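Local coordinates for protein adenine phosphoribosyltransferase, putative (Trypanosoma brucei brucei, PDB 5VN4) that probably catalyses the reversible transfer of a 5-phosphoribosyl group from PRPP to adenine, giving AMP and diphosphate in purine salvage, as a homodimer, at residues Leu184-Leu189 against Thr215-Glu220; Leu152-Asp155 against Gly161-Leu164; Asp155-Gly160 against Phe208-Asp213; Arg64-Phe69 against Gly95-Val100. One frame throughout, in Å; residues are numbered along the deposited sequence.

Interaction 1: Leu184-Leu189 against Thr215-Glu220; sequences LGLTFL and TVLSDE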
loop_
_atom_site.group_PDB
_atom_site.type_symbol
_atom_site.label_atom_id
_atom_site.label_comp_id
_atom_site.label_asym_id
_atom_site.label_seq_id
_atom_site.Cartn_x
_atom_site.Cartn_y
_atom_site.Cartn_z
ATOM N N LEU A 184 -3.497 3.073 -14.749
ATOM C CA LEU A 184 -4.713 3.055 -15.559
ATOM C C LEU A 184 -5.318 4.449 -15.569
ATOM O O LEU A 184 -5.675 4.981 -14.514
ATOM C CB LEU A 184 -5.719 2.043 -14.999
ATOM C CG LEU A 184 -7.078 2.015 -15.697
ATOM C CD1 LEU A 184 -6.952 1.617 -17.156
ATOM C CD2 LEU A 184 -7.998 1.071 -14.972
ATOM N N GLY A 185 -5.433 5.033 -16.756
ATOM C CA GLY A 185 -6.071 6.328 -16.910
ATOM C C GLY A 185 -7.322 6.177 -17.742
ATOM O O GLY A 185 -7.271 5.610 -18.839
ATOM N N LEU A 186 -8.464 6.636 -17.230
ATOM C CA LEU A 186 -9.717 6.551 -17.980
ATOM C C LEU A 186 -9.849 7.882 -18.706
ATOM O O LEU A 186 -10.421 8.847 -18.193
ATOM C CB LEU A 186 -10.881 6.265 -17.043
ATOM C CG LEU A 186 -10.709 4.999 -16.183
ATOM C CD1 LEU A 186 -11.882 4.802 -15.248
ATOM C CD2 LEU A 186 -10.502 3.767 -17.050
ATOM N N THR A 187 -9.280 7.952 -19.915
ATOM C CA THR A 187 -9.065 9.263 -20.528
ATOM C C THR A 187 -10.370 9.951 -20.894
ATOM O O THR A 187 -10.413 11.183 -20.950
ATOM C CB THR A 187 -8.110 9.190 -21.723
ATOM O OG1 THR A 187 -8.744 8.533 -22.824
ATOM C CG2 THR A 187 -6.840 8.440 -21.350
ATOM N N PHE A 188 -11.441 9.186 -21.120
ATOM C CA PHE A 188 -12.723 9.804 -21.443
ATOM C C PHE A 188 -13.257 10.657 -20.299
ATOM O O PHE A 188 -14.111 11.518 -20.532
ATOM C CB PHE A 188 -13.749 8.746 -21.883
ATOM C CG PHE A 188 -14.099 7.739 -20.820
ATOM C CD1 PHE A 188 -15.159 7.960 -19.952
ATOM C CD2 PHE A 188 -13.387 6.552 -20.708
ATOM C CE1 PHE A 188 -15.485 7.015 -18.975
ATOM C CE2 PHE A 188 -13.709 5.610 -19.739
ATOM C CZ PHE A 188 -14.759 5.846 -18.871
ATOM N N LEU A 189 -12.768 10.447 -19.074
ATOM C CA LEU A 189 -13.145 11.271 -17.933
ATOM C C LEU A 189 -12.301 12.534 -17.799
ATOM O O LEU A 189 -12.589 13.361 -16.928
ATOM C CB LEU A 189 -13.096 10.455 -16.631
ATOM C CG LEU A 189 -14.067 9.266 -16.575
ATOM C CD1 LEU A 189 -13.853 8.467 -15.298
ATOM C CD2 LEU A 189 -15.514 9.724 -16.669
ATOM N N THR A 215 -8.906 1.221 -22.952
ATOM C CA THR A 215 -8.957 0.152 -23.946
ATOM C C THR A 215 -8.565 -1.195 -23.358
ATOM O O THR A 215 -8.848 -2.227 -23.973
ATOM C CB THR A 215 -8.078 0.463 -25.161
ATOM O OG1 THR A 215 -6.694 0.404 -24.795
ATOM C CG2 THR A 215 -8.402 1.827 -25.737
ATOM N N VAL A 216 -7.914 -1.210 -22.190
ATOM C CA VAL A 216 -7.587 -2.474 -21.536
ATOM C C VAL A 216 -8.829 -3.153 -20.973
ATOM O O VAL A 216 -8.811 -4.365 -20.723
ATOM C CB VAL A 216 -6.498 -2.263 -20.460
ATOM C CG1 VAL A 216 -7.108 -1.814 -19.135
ATOM C CG2 VAL A 216 -5.663 -3.517 -20.276
ATOM N N LEU A 217 -9.916 -2.404 -20.781
ATOM C CA LEU A 217 -11.141 -2.922 -20.167
ATOM C C LEU A 217 -12.124 -3.410 -21.237
ATOM O O LEU A 217 -13.272 -2.973 -21.335
ATOM C CB LEU A 217 -11.760 -1.861 -19.263
ATOM C CG LEU A 217 -10.823 -1.289 -18.195
ATOM C CD1 LEU A 217 -11.540 -0.260 -17.335
ATOM C CD2 LEU A 217 -10.232 -2.388 -17.327
ATOM N N SER A 218 -11.648 -4.362 -22.027
ATOM C CA SER A 218 -12.377 -4.890 -23.167
ATOM C C SER A 218 -13.417 -5.913 -22.718
ATOM O O SER A 218 -13.379 -6.431 -21.602
ATOM C CB SER A 218 -11.398 -5.577 -24.109
ATOM O OG SER A 218 -10.700 -6.591 -23.402
ATOM N N ASP A 219 -14.346 -6.222 -23.625
ATOM C CA ASP A 219 -15.397 -7.188 -23.313
ATOM C C ASP A 219 -14.814 -8.528 -22.889
ATOM O O ASP A 219 -15.344 -9.187 -21.984
ATOM C CB ASP A 219 -16.310 -7.386 -24.520
ATOM C CG ASP A 219 -17.192 -6.192 -24.784
ATOM O OD1 ASP A 219 -17.222 -5.275 -23.938
ATOM O OD2 ASP A 219 -17.857 -6.174 -25.838
ATOM N N GLU A 220 -13.723 -8.947 -23.521
ATOM C CA GLU A 220 -13.139 -10.244 -23.221
ATOM C C GLU A 220 -12.379 -10.262 -21.905
ATOM O O GLU A 220 -11.892 -11.329 -21.515
ATOM C CB GLU A 220 -12.220 -10.696 -24.361
ATOM C CG GLU A 220 -11.004 -9.808 -24.582
ATOM C CD GLU A 220 -11.230 -8.747 -25.647
ATOM O OE1 GLU A 220 -10.235 -8.314 -26.271
ATOM O OE2 GLU A 220 -12.397 -8.348 -25.862
#
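The carbonyl oxygen of Val216, a residue whose side chain packs on Leu184, accepts two bonds: one from Asn221 ND2 and a weak one from Ser218 N, with Val216 O to Ser218 N at 3.1 Å. The weak bond closes an inverse gamma turn centred on Leu217, and the turn presents Val216 and Leu217 together to the end of strand 184-185. No hydrogen bond joins the two segments; they meet through four buried aliphatic side chains. Leu184 reaches both partners, one with each methyl. Its CD1 lies 4.0 Å from Val216 CG1, the two side chains meeting at a slant, while its CD2 approaches Leu217 CD1 more loosely at 4.5 Å. With CG anti to the backbone N (chi1 175°), the Leu184 fork points across to the turn. Leu217 CD1 is shared, since Leu186 CD2 also meets it at 4.2 Å, and these two side chains cross at about a right angle. In the type I phosphoribosyltransferase fold of this enzyme, strand 184-185 belongs to the central sheet, and the chain leaving it borders the base pocket: Leu186 touches the bound adenine. The turn on the other side of the contact is tied to the same pocket through Arg49, which bonds to Leu217 O by NH1 and forms a salt bridge with Asp219 OD1 by NH2. Ala51, another adenine-binding residue, packs against both Leu184 and Leu217. Beyond Leu186 the chain bends into a short 3-10 turn.

Interaction 2: Leu152-Asp155 against Gly161-Leu164; sequences LIDD and GTML. With HSX (5-O-phosphono-alpha-D-ribofuranose), chain D.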
loop_
_atom_site.group_PDB
_atom_site.type_symbol
_atom_site.label_atom_id
_atom_site.label_comp_id
_atom_site.label_asym_id
_atom_site.label_seq_id
_atom_site.Cartn_x
_atom_site.Cartn_y
_atom_site.Cartn_z
ATOM N N LEU A 152 3.485 12.377 -7.836
ATOM C CA LEU A 152 2.293 11.787 -7.228
ATOM C C LEU A 152 1.978 10.481 -7.944
ATOM O O LEU A 152 1.981 10.440 -9.178
ATOM C CB LEU A 152 1.102 12.733 -7.393
ATOM C CG LEU A 152 1.101 13.974 -6.506
ATOM C CD1 LEU A 152 0.069 14.973 -7.020
ATOM C CD2 LEU A 152 0.835 13.601 -5.068
ATOM N N ILE A 153 1.709 9.410 -7.186
ATOM C CA ILE A 153 1.420 8.111 -7.786
ATOM C C ILE A 153 0.158 7.495 -7.187
ATOM O O ILE A 153 -0.079 7.566 -5.974
ATOM C CB ILE A 153 2.630 7.146 -7.721
ATOM C CG1 ILE A 153 2.385 5.897 -8.577
ATOM C CG2 ILE A 153 2.971 6.764 -6.277
ATOM C CD1 ILE A 153 3.645 5.100 -8.868
ATOM N N ASP A 154 -0.658 6.899 -8.058
ATOM C CA ASP A 154 -1.841 6.142 -7.673
ATOM C C ASP A 154 -1.992 4.996 -8.665
ATOM O O ASP A 154 -1.243 4.903 -9.639
ATOM C CB ASP A 154 -3.073 7.047 -7.668
ATOM C CG ASP A 154 -4.103 6.633 -6.641
ATOM O OD1 ASP A 154 -3.965 5.530 -6.058
ATOM O OD2 ASP A 154 -5.036 7.436 -6.406
ATOM N N ASP A 155 -2.976 4.120 -8.434
ATOM C CA ASP A 155 -3.226 3.093 -9.443
ATOM C C ASP A 155 -4.065 3.629 -10.605
ATOM O O ASP A 155 -3.629 3.602 -11.761
ATOM C CB ASP A 155 -3.770 1.783 -8.843
ATOM C CG ASP A 155 -5.188 1.889 -8.311
ATOM O OD1 ASP A 155 -5.572 2.959 -7.784
ATOM O OD2 ASP A 155 -5.906 0.858 -8.388
ATOM N N GLY A 161 -10.232 13.653 -9.226
ATOM C CA GLY A 161 -10.484 14.246 -7.920
ATOM C C GLY A 161 -9.440 13.865 -6.886
ATOM O O GLY A 161 -8.995 14.703 -6.099
ATOM N N THR A 162 -9.033 12.600 -6.867
ATOM C CA THR A 162 -8.009 12.196 -5.910
ATOM C C THR A 162 -6.698 12.916 -6.196
ATOM O O THR A 162 -6.063 13.457 -5.284
ATOM C CB THR A 162 -7.834 10.674 -5.932
ATOM O OG1 THR A 162 -9.100 10.056 -5.656
ATOM C CG2 THR A 162 -6.800 10.226 -4.884
ATOM N N MET A 163 -6.296 12.965 -7.467
ATOM C CA MET A 163 -5.068 13.675 -7.812
ATOM C C MET A 163 -5.136 15.142 -7.412
ATOM O O MET A 163 -4.135 15.706 -6.959
ATOM C CB MET A 163 -4.726 13.519 -9.297
ATOM C CG MET A 163 -3.972 12.246 -9.625
ATOM S SD MET A 163 -2.350 12.207 -8.825
ATOM C CE MET A 163 -2.010 10.441 -9.016
ATOM N N LEU A 164 -6.307 15.777 -7.567
ATOM C CA LEU A 164 -6.460 17.167 -7.150
ATOM C C LEU A 164 -6.136 17.340 -5.671
ATOM O O LEU A 164 -5.476 18.310 -5.282
ATOM C CB LEU A 164 -7.883 17.643 -7.448
ATOM C CG LEU A 164 -8.230 19.040 -6.925
ATOM C CD1 LEU A 164 -7.342 20.114 -7.564
ATOM C CD2 LEU A 164 -9.712 19.361 -7.138
HETATM C C1 HSX D . -9.741 4.973 -6.245
HETATM O O4 HSX D . -10.160 6.256 -6.740
HETATM C C2 HSX D . -8.391 4.762 -6.904
HETATM O O2 HSX D . -7.577 3.832 -6.177
HETATM C C3 HSX D . -7.820 6.163 -6.946
HETATM O O3 HSX D . -7.301 6.549 -5.659
HETATM C C4 HSX D . -9.052 7.009 -7.231
HETATM C C5 HSX D . -9.230 7.320 -8.718
HETATM O O5 HSX D . -10.487 7.962 -8.950
HETATM P "P'" HSX D . -10.584 9.556 -9.229
HETATM O O1X HSX D . -10.356 10.292 -7.922
HETATM O O2X HSX D . -9.554 9.879 -10.277
HETATM O O3X HSX D . -12.001 9.704 -9.747
HETATM O O1 HSX D . -9.600 5.030 -4.819
#
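Apolar contact joins strand to helix through Met163, whose thioether lies along Leu152, the two side chains running past each other in opposite directions. Met163 SD sits 3.8 Å from Leu152 CB, and its methyl carries on along the strand until Met163 CE is 3.8 Å from Asp154 CB. A bend at chi2 (-64°) turns the end of Met163 back toward the strand. Alongside, Thr162 CG2 packs 3.6 Å from Asp154 OD2. The end of strand 149-153 and the first turn of helix 161-172 carry the two ends of the PRPP-binding motif of type I phosphoribosyltransferases, two adjacent acidic residues followed by a glycine- and threonine-rich phosphate loop, and here the two segments hold opposite ends of the bound ribose 5-phosphate. The polar contacts therefore run through the ligand. Both acids accept from the ribose hydroxyls: HSX O3 donates to Asp154 OD2 at 2.5 Å, HSX O2 to Asp155 OD1 at 2.7 Å. The other Asp154 oxygen, OD1, takes a weak bond from Asp155 N, and Asp155 OD2 pairs with Arg90. At the phosphate, Thr162 grips a single oxygen twice, with its OG1 2.6 Å and its backbone N 2.9 Å from HSX O1X; Lys127 also bonds to Thr162 OG1.

Interaction 3: Asp155-Gly160 against Phe208-Asp213; sequences DVIATG and FVTLVD. With HSX (5-O-phosphono-alpha-D-ribofuranose), chain D; ADE (adenine), chain C.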
loop_
_atom_site.group_PDB
_atom_site.type_symbol
_atom_site.label_atom_id
_atom_site.label_comp_id
_atom_site.label_asym_id
_atom_site.label_seq_id
_atom_site.Cartn_x
_atom_site.Cartn_y
_atom_site.Cartn_z
ATOM N N ASP A 155 -2.976 4.120 -8.434
ATOM C CA ASP A 155 -3.226 3.093 -9.443
ATOM C C ASP A 155 -4.065 3.629 -10.605
ATOM O O ASP A 155 -3.629 3.602 -11.761
ATOM C CB ASP A 155 -3.770 1.783 -8.843
ATOM C CG ASP A 155 -5.188 1.889 -8.311
ATOM O OD1 ASP A 155 -5.572 2.959 -7.784
ATOM O OD2 ASP A 155 -5.906 0.858 -8.388
ATOM N N VAL A 156 -5.255 4.152 -10.314
ATOM C CA VAL A 156 -6.205 4.598 -11.330
ATOM C C VAL A 156 -6.339 6.111 -11.246
ATOM O O VAL A 156 -6.439 6.672 -10.150
ATOM C CB VAL A 156 -7.581 3.937 -11.114
ATOM C CG1 VAL A 156 -8.605 4.464 -12.131
ATOM C CG2 VAL A 156 -7.468 2.422 -11.201
ATOM N N ILE A 157 -6.365 6.763 -12.404
ATOM C CA ILE A 157 -6.806 8.150 -12.531
ATOM C C ILE A 157 -8.095 8.136 -13.337
ATOM O O ILE A 157 -8.104 7.715 -14.502
ATOM C CB ILE A 157 -5.738 9.047 -13.176
ATOM C CG1 ILE A 157 -4.453 9.038 -12.329
ATOM C CG2 ILE A 157 -6.286 10.473 -13.311
ATOM C CD1 ILE A 157 -3.286 9.721 -12.951
ATOM N N ALA A 158 -9.193 8.549 -12.695
ATOM C CA ALA A 158 -10.507 8.526 -13.313
ATOM C C ALA A 158 -10.955 9.976 -13.455
ATOM O O ALA A 158 -10.545 10.649 -14.416
ATOM C CB ALA A 158 -11.453 7.620 -12.513
ATOM N N THR A 159 -11.750 10.513 -12.526
ATOM C CA THR A 159 -12.134 11.919 -12.605
ATOM C C THR A 159 -10.980 12.861 -12.285
ATOM O O THR A 159 -11.069 14.055 -12.601
ATOM C CB THR A 159 -13.266 12.237 -11.628
ATOM O OG1 THR A 159 -12.788 12.127 -10.275
ATOM C CG2 THR A 159 -14.455 11.334 -11.842
ATOM N N GLY A 160 -9.916 12.380 -11.647
ATOM C CA GLY A 160 -8.856 13.263 -11.210
ATOM C C GLY A 160 -9.126 13.968 -9.901
ATOM O O GLY A 160 -8.301 14.796 -9.481
ATOM N N PHE A 208 0.488 13.916 -16.944
ATOM C CA PHE A 208 -0.093 12.705 -16.377
ATOM C C PHE A 208 0.384 11.534 -17.224
ATOM O O PHE A 208 0.251 11.562 -18.449
ATOM C CB PHE A 208 -1.622 12.747 -16.449
ATOM C CG PHE A 208 -2.290 13.528 -15.337
ATOM C CD1 PHE A 208 -1.803 14.751 -14.906
ATOM C CD2 PHE A 208 -3.456 13.045 -14.767
ATOM C CE1 PHE A 208 -2.460 15.458 -13.896
ATOM C CE2 PHE A 208 -4.120 13.737 -13.765
ATOM C CZ PHE A 208 -3.626 14.952 -13.328
ATOM N N VAL A 209 0.915 10.502 -16.574
ATOM C CA VAL A 209 1.413 9.314 -17.256
ATOM C C VAL A 209 0.715 8.104 -16.647
ATOM O O VAL A 209 0.980 7.750 -15.493
ATOM C CB VAL A 209 2.935 9.191 -17.123
ATOM C CG1 VAL A 209 3.423 7.877 -17.721
ATOM C CG2 VAL A 209 3.628 10.392 -17.766
ATOM N N THR A 210 -0.191 7.482 -17.402
ATOM C CA THR A 210 -0.869 6.276 -16.943
ATOM C C THR A 210 -0.568 5.166 -17.934
ATOM O O THR A 210 -0.888 5.289 -19.119
ATOM C CB THR A 210 -2.380 6.482 -16.804
ATOM O OG1 THR A 210 -2.950 6.859 -18.061
ATOM C CG2 THR A 210 -2.690 7.561 -15.777
ATOM N N LEU A 211 0.042 4.084 -17.453
ATOM C CA LEU A 211 0.614 3.094 -18.366
ATOM C C LEU A 211 -0.417 2.551 -19.352
ATOM O O LEU A 211 -0.155 2.495 -20.560
ATOM C CB LEU A 211 1.281 1.963 -17.582
ATOM C CG LEU A 211 2.486 2.412 -16.755
ATOM C CD1 LEU A 211 3.200 1.190 -16.161
ATOM C CD2 LEU A 211 3.452 3.269 -17.569
ATOM N N VAL A 212 -1.584 2.124 -18.863
ATOM C CA VAL A 212 -2.637 1.726 -19.790
ATOM C C VAL A 212 -3.862 2.616 -19.602
ATOM O O VAL A 212 -3.846 3.562 -18.796
ATOM C CB VAL A 212 -2.938 0.209 -19.775
ATOM C CG1 VAL A 212 -1.702 -0.566 -20.232
ATOM C CG2 VAL A 212 -3.394 -0.256 -18.404
ATOM N N ASP A 213 -4.909 2.350 -20.379
ATOM C CA ASP A 213 -6.068 3.224 -20.469
ATOM C C ASP A 213 -7.313 2.357 -20.574
ATOM O O ASP A 213 -7.257 1.130 -20.435
ATOM C CB ASP A 213 -5.913 4.223 -21.625
ATOM C CG ASP A 213 -5.855 3.550 -22.988
ATOM O OD1 ASP A 213 -6.058 2.318 -23.060
ATOM O OD2 ASP A 213 -5.623 4.264 -23.991
HETATM C C1 HSX D . -9.741 4.973 -6.245
HETATM O O4 HSX D . -10.160 6.256 -6.740
HETATM C C2 HSX D . -8.391 4.762 -6.904
HETATM O O2 HSX D . -7.577 3.832 -6.177
HETATM C C3 HSX D . -7.820 6.163 -6.946
HETATM O O3 HSX D . -7.301 6.549 -5.659
HETATM C C4 HSX D . -9.052 7.009 -7.231
HETATM C C5 HSX D . -9.230 7.320 -8.718
HETATM O O5 HSX D . -10.487 7.962 -8.950
HETATM P "P'" HSX D . -10.584 9.556 -9.229
HETATM O O1X HSX D . -10.356 10.292 -7.922
HETATM O O2X HSX D . -9.554 9.879 -10.277
HETATM O O3X HSX D . -12.001 9.704 -9.747
HETATM O O1 HSX D . -9.600 5.030 -4.819
HETATM N N9 ADE C . -11.048 4.089 -8.945
HETATM C C8 ADE C . -11.826 5.022 -9.558
HETATM N N7 ADE C . -12.465 4.568 -10.614
HETATM C C5 ADE C . -12.071 3.247 -10.700
HETATM C C6 ADE C . -12.395 2.212 -11.612
HETATM N N6 ADE C . -13.230 2.367 -12.658
HETATM N N1 ADE C . -11.829 1.006 -11.406
HETATM C C2 ADE C . -10.995 0.857 -10.366
HETATM N N3 ADE C . -10.622 1.745 -9.447
HETATM C C4 ADE C . -11.198 2.936 -9.677
#
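The 5'-phosphate loop of the PRPP-binding motif follows strand 156-157, whose Ile157 packs against Phe208 and Thr210 of strand 208-213. Ile157 uses both branches. Its CD1 meets Thr210 CG2 at 3.6 Å and approaches the Phe208 ring obliquely, 3.8 Å from CD2. The other methyl, Ile157 CG2, lies in the ring plane at the edge, 3.9 Å from Phe208 CE2. On the opposite side of the strand, Val156 takes up the base, with its CG2 3.7 Å from adenine N3. Past Ile157 the loop wraps the phosphate of HSX. O2X is held by two backbone amides, Ala158 N at 2.8 Å and Gly160 N at 2.9 Å, while O3X takes both Thr159 N and Thr159 OG1, the hydroxyl at 2.6 Å. Thr159 OG1 stands between the backbone N and the carbonyl carbon (chi1 68°), on the same side as its own amide, which lets both reach one oxygen. Gly160, at the N-cap of helix 161-172, adopts a positive phi (82°) that lets the chain turn from the loop into the helix. This phosphate loop, running from the acidic pair to the start of a helix, is characteristic of type I phosphoribosyltransferases.

Interaction 4: Arg64-Phe69 against Gly95-Val100; sequences RGIRDF and GPMIAV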
loop_
_atom_site.group_PDB
_atom_site.type_symbol
_atom_site.label_atom_id
_atom_site.label_comp_id
_atom_site.label_asym_id
_atom_site.label_seq_id
_atom_site.Cartn_x
_atom_site.Cartn_y
_atom_site.Cartn_z
ATOM N N ARG A 64 6.948 -5.988 -12.032
ATOM C CA ARG A 64 8.319 -5.654 -12.403
ATOM C C ARG A 64 8.354 -4.688 -13.584
ATOM O O ARG A 64 9.200 -3.790 -13.630
ATOM C CB ARG A 64 9.089 -6.933 -12.720
ATOM C CG ARG A 64 10.581 -6.736 -12.942
ATOM C CD ARG A 64 11.282 -8.082 -13.065
ATOM N NE ARG A 64 10.861 -8.979 -11.990
ATOM C CZ ARG A 64 10.109 -10.063 -12.160
ATOM N NH1 ARG A 64 9.710 -10.421 -13.374
ATOM N NH2 ARG A 64 9.767 -10.798 -11.112
ATOM N N GLY A 65 7.449 -4.857 -14.555
ATOM C CA GLY A 65 7.411 -3.930 -15.675
ATOM C C GLY A 65 7.025 -2.525 -15.248
ATOM O O GLY A 65 7.595 -1.542 -15.732
ATOM N N ILE A 66 6.062 -2.413 -14.324
ATOM C CA ILE A 66 5.692 -1.111 -13.765
ATOM C C ILE A 66 6.885 -0.484 -13.059
ATOM O O ILE A 66 7.230 0.685 -13.284
ATOM C CB ILE A 66 4.499 -1.263 -12.800
ATOM C CG1 ILE A 66 3.243 -1.748 -13.521
ATOM C CG2 ILE A 66 4.234 0.051 -12.051
ATOM C CD1 ILE A 66 2.211 -2.305 -12.560
ATOM N N ARG A 67 7.496 -1.242 -12.145
ATOM C CA ARG A 67 8.658 -0.758 -11.413
ATOM C C ARG A 67 9.747 -0.304 -12.374
ATOM O O ARG A 67 10.272 0.812 -12.260
ATOM C CB ARG A 67 9.171 -1.883 -10.508
ATOM C CG ARG A 67 10.232 -1.478 -9.496
ATOM C CD ARG A 67 11.673 -1.676 -9.975
ATOM N NE ARG A 67 11.933 -2.942 -10.662
ATOM C CZ ARG A 67 12.307 -4.081 -10.078
ATOM N NH1 ARG A 67 12.440 -4.165 -8.759
ATOM N NH2 ARG A 67 12.539 -5.148 -10.829
ATOM N N ASP A 68 10.093 -1.160 -13.336
ATOM C CA ASP A 68 11.194 -0.854 -14.244
ATOM C C ASP A 68 10.890 0.379 -15.078
ATOM O O ASP A 68 11.774 1.209 -15.315
ATOM C CB ASP A 68 11.474 -2.049 -15.157
ATOM C CG ASP A 68 12.119 -3.220 -14.431
ATOM O OD1 ASP A 68 12.564 -3.056 -13.278
ATOM O OD2 ASP A 68 12.176 -4.316 -15.028
ATOM N N PHE A 69 9.644 0.512 -15.539
ATOM C CA PHE A 69 9.282 1.673 -16.347
ATOM C C PHE A 69 9.532 2.970 -15.589
ATOM O O PHE A 69 10.202 3.883 -16.094
ATOM C CB PHE A 69 7.819 1.599 -16.791
ATOM C CG PHE A 69 7.409 2.783 -17.617
ATOM C CD1 PHE A 69 7.607 2.780 -18.989
ATOM C CD2 PHE A 69 6.894 3.925 -17.021
ATOM C CE1 PHE A 69 7.280 3.884 -19.761
ATOM C CE2 PHE A 69 6.568 5.032 -17.786
ATOM C CZ PHE A 69 6.755 5.008 -19.160
ATOM N N GLY A 95 4.202 2.797 -5.222
ATOM C CA GLY A 95 5.247 3.760 -4.946
ATOM C C GLY A 95 6.517 3.207 -4.318
ATOM O O GLY A 95 7.626 3.495 -4.782
ATOM N N PRO A 96 6.391 2.421 -3.240
ATOM C CA PRO A 96 7.604 1.986 -2.523
ATOM C C PRO A 96 8.605 1.224 -3.370
ATOM O O PRO A 96 9.814 1.445 -3.221
ATOM C CB PRO A 96 7.042 1.143 -1.371
ATOM C CG PRO A 96 5.719 1.763 -1.092
ATOM C CD PRO A 96 5.177 2.108 -2.464
ATOM N N MET A 97 8.153 0.331 -4.255
ATOM C CA MET A 97 9.115 -0.431 -5.052
ATOM C C MET A 97 9.870 0.464 -6.026
ATOM O O MET A 97 10.997 0.139 -6.413
ATOM C CB MET A 97 8.428 -1.584 -5.784
ATOM C CG MET A 97 7.491 -1.152 -6.914
ATOM S SD MET A 97 6.552 -2.557 -7.539
ATOM C CE MET A 97 5.538 -1.731 -8.758
ATOM N N ILE A 98 9.272 1.583 -6.432
ATOM C CA ILE A 98 9.969 2.556 -7.269
ATOM C C ILE A 98 10.916 3.399 -6.429
ATOM O O ILE A 98 12.093 3.570 -6.772
ATOM C CB ILE A 98 8.947 3.422 -8.031
ATOM C CG1 ILE A 98 8.094 2.542 -8.948
ATOM C CG2 ILE A 98 9.653 4.516 -8.827
ATOM C CD1 ILE A 98 6.793 3.204 -9.386
ATOM N N ALA A 99 10.416 3.904 -5.296
ATOM C CA ALA A 99 11.203 4.790 -4.445
ATOM C C ALA A 99 12.471 4.116 -3.932
ATOM O O ALA A 99 13.518 4.763 -3.817
ATOM C CB ALA A 99 10.353 5.273 -3.272
ATOM N N VAL A 100 12.402 2.822 -3.599
ATOM C CA VAL A 100 13.586 2.163 -3.063
ATOM C C VAL A 100 14.698 2.110 -4.105
ATOM O O VAL A 100 15.872 2.306 -3.775
ATOM C CB VAL A 100 13.243 0.791 -2.448
ATOM C CG1 VAL A 100 12.865 -0.218 -3.518
ATOM C CG2 VAL A 100 14.400 0.286 -1.597
HETATM O O HOH W 1 12.006 -2.421 -6.498
#
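Met97 lies aslant across Ile66 and Arg67. With CG between the backbone N and the carbonyl carbon (chi1 70°) and the rest of the chain extended, Met97 reaches over helix 60-75, and its CG lies 3.8 Å from Arg67 CG. At the tip, Met97 CE touches Ile66 CG2 at 4.0 Å. Ile98 comes in against backbone instead, with CG1 4.2 Å from Arg67 CA. The two segments lie 9.1 Å apart at their axes and cross at -45°, as neighbouring helices on one face of the central sheet of a type I phosphoribosyltransferase: Ile66 rests on Leu211, Ile98 on Ile84. Arg67 crosses Met97 obliquely and ends at the dimer interface. Its aliphatic part covers Met97, with Arg67 CG 3.6 Å from Met97 O, and bends at chi2 and chi3 turn the guanidinium back to Asp68, where Arg67 NE makes a salt bridge to Asp68 OD1 at 2.7 Å. Asp68 OD1 lies 17° out of the guanidinium plane. At the guanidinium edge a water accepts from Arg67 NH1 and donates to Met97 O, bridging the helices. The same NH1 forms a salt bridge with Glu101 of the second subunit, and Met97 packs on Val100 of that subunit.

Interactions 2 and 3 share Asp155, and both bind the ribose 5-phosphate; their centres lie 8 Å apart, with Met163 CE 4.2 Å from Ile157 CD1. Interaction 1 is sewn to interaction 3 by backbone: Leu184 O lies 2.8 Å from Ile157 N and Leu186 N 3.0 Å from Ile157 O, both probable hydrogen bonds. Strand 156-157, which leads into the phosphate loop, thus pairs with strand 184-185, which leads to Leu186 beside the adenine. Interaction 4 stands away from the ligands, its Ile66 side chain about 13 Å from the bound HSX at nearest atoms. It still reaches the core, where Ile98 CD1 is 3.7 Å from Ile153 CD1 and Phe69 CD2 3.5 Å from Leu211 CD2.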